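PDB 4PSN: ssDNA binding protein from Aeropyrum pernix, which probably binds single-stranded DNA, entrapping it in a tunnel system between its subunits. Local coordinates for residues G130-D133 against V137-R140; L151-T154 against E159-V162. All blocks are in the same frame, centred on the assembly; numbering follows the deposited sequence.

Overall arrangement
Contact 1 (130-133 with 137-140) and contact 2 (151-154 with 159-162) are the first and third of three consecutive antiparallel pairings (125-131/137-143, 137-143/146-155, 146-155/159-166) in one sheet, within the C-terminal domain of the Thermo-DBP-RP2 family. Their centres lie 10 Å apart, and the segments of contact 1 come first in sequence. Strands 137-143 and 146-155 join the two: V137 N lies 2.8 Å from V153 O, and L151 N 2.9 Å from Y139 O, both probable hydrogen bonds. Contact 1 includes an outermost strand of the sheet as counted within this chain, whereas contact 2 lies farther in. R176 of the second subunit packs on T132 and I152, and the side chain of I152 is about 5 Å from a bound imidazole, probably a crystallisation additive.

Contact 1. Residues G130-D133 against V137-R140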
loop_
_atom_site.group_PDB
_atom_site.type_symbol
_atom_site.label_atom_id
_atom_site.label_comp_id
_atom_site.label_asym_id
_atom_site.label_seq_id
_atom_site.Cartn_x
_atom_site.Cartn_y
_atom_site.Cartn_z
ATOM N N GLY C 130 -28.390 22.578 -21.159
ATOM C CA GLY C 130 -29.052 23.839 -20.871
ATOM C C GLY C 130 -28.093 25.014 -20.877
ATOM O O GLY C 130 -26.939 24.875 -21.273
ATOM N N GLU C 131 -28.584 26.173 -20.447
ATOM C CA GLU C 131 -27.773 27.376 -20.328
ATOM C C GLU C 131 -27.638 27.794 -18.871
ATOM O O GLU C 131 -28.551 27.601 -18.068
ATOM C CB GLU C 131 -28.391 28.518 -21.131
ATOM C CG GLU C 131 -28.268 28.344 -22.633
ATOM C CD GLU C 131 -28.739 29.568 -23.411
ATOM O OE1 GLU C 131 -28.954 30.632 -22.783
ATOM O OE2 GLU C 131 -28.892 29.459 -24.651
ATOM N N THR C 132 -26.492 28.367 -18.532
ATOM C CA THR C 132 -26.282 28.906 -17.196
ATOM C C THR C 132 -26.904 30.288 -17.096
ATOM O O THR C 132 -27.314 30.878 -18.096
ATOM C CB THR C 132 -24.806 29.087 -16.904
ATOM O OG1 THR C 132 -24.317 30.164 -17.720
ATOM C CG2 THR C 132 -24.039 27.790 -17.177
ATOM N N ASP C 133 -26.932 30.829 -15.885
ATOM C CA ASP C 133 -27.555 32.126 -15.660
ATOM C C ASP C 133 -26.894 33.222 -16.495
ATOM O O ASP C 133 -27.543 34.185 -16.883
ATOM C CB ASP C 133 -27.523 32.491 -14.169
ATOM C CG ASP C 133 -28.194 31.440 -13.286
ATOM O OD1 ASP C 133 -28.806 31.822 -12.265
ATOM O OD2 ASP C 133 -28.105 30.233 -13.599
ATOM N N VAL C 137 -23.321 27.752 -22.468
ATOM C CA VAL C 137 -24.066 26.566 -22.884
ATOM C C VAL C 137 -23.381 25.300 -22.353
ATOM O O VAL C 137 -22.174 25.125 -22.512
ATOM C CB VAL C 137 -24.184 26.484 -24.410
ATOM C CG1 VAL C 137 -25.163 25.360 -24.804
ATOM C CG2 VAL C 137 -24.648 27.821 -24.954
ATOM N N VAL C 138 -24.159 24.419 -21.731
ATOM C CA VAL C 138 -23.623 23.197 -21.138
ATOM C C VAL C 138 -24.082 21.947 -21.887
ATOM O O VAL C 138 -25.270 21.790 -22.173
ATOM C CB VAL C 138 -24.000 23.085 -19.644
ATOM C CG1 VAL C 138 -23.663 21.697 -19.092
ATOM C CG2 VAL C 138 -23.281 24.169 -18.848
ATOM N N TYR C 139 -23.126 21.082 -22.207
ATOM C CA TYR C 139 -23.394 19.830 -22.905
ATOM C C TYR C 139 -22.926 18.673 -22.061
ATOM O O TYR C 139 -21.877 18.747 -21.410
ATOM C CB TYR C 139 -22.630 19.761 -24.239
ATOM C CG TYR C 139 -23.003 20.837 -25.200
ATOM C CD1 TYR C 139 -23.928 20.607 -26.219
ATOM C CD2 TYR C 139 -22.440 22.090 -25.089
ATOM C CE1 TYR C 139 -24.276 21.604 -27.101
ATOM C CE2 TYR C 139 -22.774 23.079 -25.953
ATOM C CZ TYR C 139 -23.697 22.841 -26.954
ATOM O OH TYR C 139 -24.016 23.859 -27.814
ATOM N N ARG C 140 -23.704 17.596 -22.067
ATOM C CA ARG C 140 -23.202 16.316 -21.592
ATOM C C ARG C 140 -22.347 15.657 -22.675
ATOM O O ARG C 140 -22.661 15.737 -23.866
ATOM C CB ARG C 140 -24.359 15.372 -21.249
ATOM C CG ARG C 140 -25.040 15.645 -19.912
ATOM C CD ARG C 140 -25.983 14.492 -19.550
ATOM N NE ARG C 140 -26.585 13.900 -20.746
ATOM C CZ ARG C 140 -27.753 14.274 -21.268
ATOM N NH1 ARG C 140 -28.463 15.239 -20.694
ATOM N NH2 ARG C 140 -28.218 13.680 -22.371
#
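G130 and V138 face each other as an antiparallel hydrogen-bonded pair, gripped unequally by two backbone bonds. V138 N reaches G130 O at 2.9 Å with an N-H...O angle of 171°, whereas the return bond from G130 N to V138 O is weak at 3.4 Å. The next pair, E131 with V137, is non-hydrogen-bonded. The tight side combines the shorter bond with the packing of buried T132 on buried V138: the two side chains cross at about a right angle and their methyls meet, CG2 of T132 to CG2 of V138 at 4.1 Å. With chi1 at 70°, OG1 of T132 sits between the backbone N and carbonyl carbon, while CG2 lies beside N and is presented to the valine. That hydroxyl is hydrogen-bonded to D136 OD2, in the turn between the strands; L219 touches T132 and V220 touches V138. On the other face the fit is looser: exposed E131 brings only its aliphatic stem near V137, CG to CG2 at 4.3 Å. Strand 125-131 is outermost within this chain, and the chemistry is thus that of a hairpin end secured by one strong backbone bond and an apolar methyl contact, with the carboxylate of E131 taking no part in the pairing.

Contact 2. Residues L151-T154 against E159-V162; sequences LIVT and EALV
L161 O accepts the shortest hydrogen bond between these strands, from T154 N at 2.8 Å, with the donor in the carbonyl plane. The same oxygen also receives a CA-H...O contact from V153 CA at 3.3 Å. In return L161 N donates to T154 O at 3.0 Å, tilted 22° from that carbonyl's plane, and A160 CA approaches the same acceptor at 3.2 Å. T154 and L161 therefore form an antiparallel hydrogen-bonded pair, followed by the non-hydrogen-bonded pair V153 with V162; the short strand axes make an angle of 151°. On the face carrying V153 and V162, the contact is apolar. V153 CG1, anti to the backbone N (chi1 177°), meets A160 CB at 3.8 Å, while its CG2 lies 4.2 Å from V162 CG2. Farther along, L151 extends its fork obliquely over V162, bringing CD1 to V162 CG1 at 3.7 Å. On the opposite face, OG1 of T154 is hydrogen-bonded to D136 OD1, in the loop of the 125-131/137-143 hairpin, and to R163 NH2 on its own partner strand. E159 OE2 forms a salt bridge with R178 NH1 of strand 172-180. Within this chain both strands are interior: 137-143 flanks 146-155, and 172-180 flanks 159-166. Helix 186-198 packs on the apolar face, where I186 and V190 touch V153, and V190 and F198 touch L151.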
loop_
_atom_site.group_PDB
_atom_site.type_symbol
_atom_site.label_atom_id
_atom_site.label_comp_id
_atom_site.label_asym_id
_atom_site.label_seq_id
_atom_site.Cartn_x
_atom_site.Cartn_y
_atom_site.Cartn_z
ATOM N N LEU C 151 -19.171 19.600 -20.910
ATOM C CA LEU C 151 -18.416 20.610 -21.604
ATOM C C LEU C 151 -19.179 21.886 -21.371
ATOM O O LEU C 151 -20.395 21.863 -21.332
ATOM C CB LEU C 151 -18.458 20.266 -23.084
ATOM C CG LEU C 151 -17.668 21.137 -24.026
ATOM C CD1 LEU C 151 -16.428 20.379 -24.414
ATOM C CD2 LEU C 151 -18.513 21.432 -25.234
ATOM N N ILE C 152 -18.480 23.002 -21.226
ATOM C CA ILE C 152 -19.172 24.272 -21.115
ATOM C C ILE C 152 -18.620 25.250 -22.134
ATOM O O ILE C 152 -17.412 25.383 -22.304
ATOM C CB ILE C 152 -19.090 24.851 -19.679
ATOM C CG1 ILE C 152 -19.805 26.206 -19.601
ATOM C CG2 ILE C 152 -17.626 24.971 -19.211
ATOM C CD1 ILE C 152 -20.073 26.630 -18.147
ATOM N N VAL C 153 -19.520 25.930 -22.823
ATOM C CA VAL C 153 -19.137 26.832 -23.892
ATOM C C VAL C 153 -19.599 28.250 -23.590
ATOM O O VAL C 153 -20.789 28.498 -23.351
ATOM C CB VAL C 153 -19.779 26.381 -25.222
ATOM C CG1 VAL C 153 -19.436 27.382 -26.351
ATOM C CG2 VAL C 153 -19.283 24.986 -25.573
ATOM N N THR C 154 -18.664 29.190 -23.606
ATOM C CA THR C 154 -19.014 30.586 -23.362
ATOM C C THR C 154 -18.906 31.378 -24.659
ATOM O O THR C 154 -17.815 31.589 -25.166
ATOM C CB THR C 154 -18.074 31.241 -22.311
ATOM O OG1 THR C 154 -18.019 30.433 -21.129
ATOM C CG2 THR C 154 -18.569 32.649 -21.947
ATOM N N GLU C 159 -16.592 34.176 -31.465
ATOM C CA GLU C 159 -15.680 33.209 -30.883
ATOM C C GLU C 159 -16.332 32.586 -29.662
ATOM O O GLU C 159 -17.397 33.027 -29.228
ATOM C CB GLU C 159 -14.392 33.904 -30.433
ATOM C CG GLU C 159 -13.587 34.544 -31.536
ATOM C CD GLU C 159 -12.277 35.111 -31.020
ATOM O OE1 GLU C 159 -12.300 36.196 -30.395
ATOM O OE2 GLU C 159 -11.223 34.460 -31.227
ATOM N N ALA C 160 -15.670 31.587 -29.084
ATOM C CA ALA C 160 -16.158 30.999 -27.846
ATOM C C ALA C 160 -14.999 30.428 -27.033
ATOM O O ALA C 160 -13.988 30.017 -27.587
ATOM C CB ALA C 160 -17.196 29.895 -28.143
ATOM N N LEU C 161 -15.167 30.401 -25.717
ATOM C CA LEU C 161 -14.283 29.648 -24.846
ATOM C C LEU C 161 -14.930 28.295 -24.576
ATOM O O LEU C 161 -16.135 28.220 -24.309
ATOM C CB LEU C 161 -14.109 30.392 -23.533
ATOM C CG LEU C 161 -13.571 31.810 -23.686
ATOM C CD1 LEU C 161 -13.544 32.517 -22.344
ATOM C CD2 LEU C 161 -12.187 31.781 -24.292
ATOM N N VAL C 162 -14.130 27.235 -24.639
ATOM C CA VAL C 162 -14.620 25.895 -24.405
ATOM C C VAL C 162 -13.736 25.239 -23.355
ATOM O O VAL C 162 -12.517 25.354 -23.412
ATOM C CB VAL C 162 -14.539 25.053 -25.685
ATOM C CG1 VAL C 162 -15.109 23.675 -25.429
ATOM C CG2 VAL C 162 -15.311 25.741 -26.809
#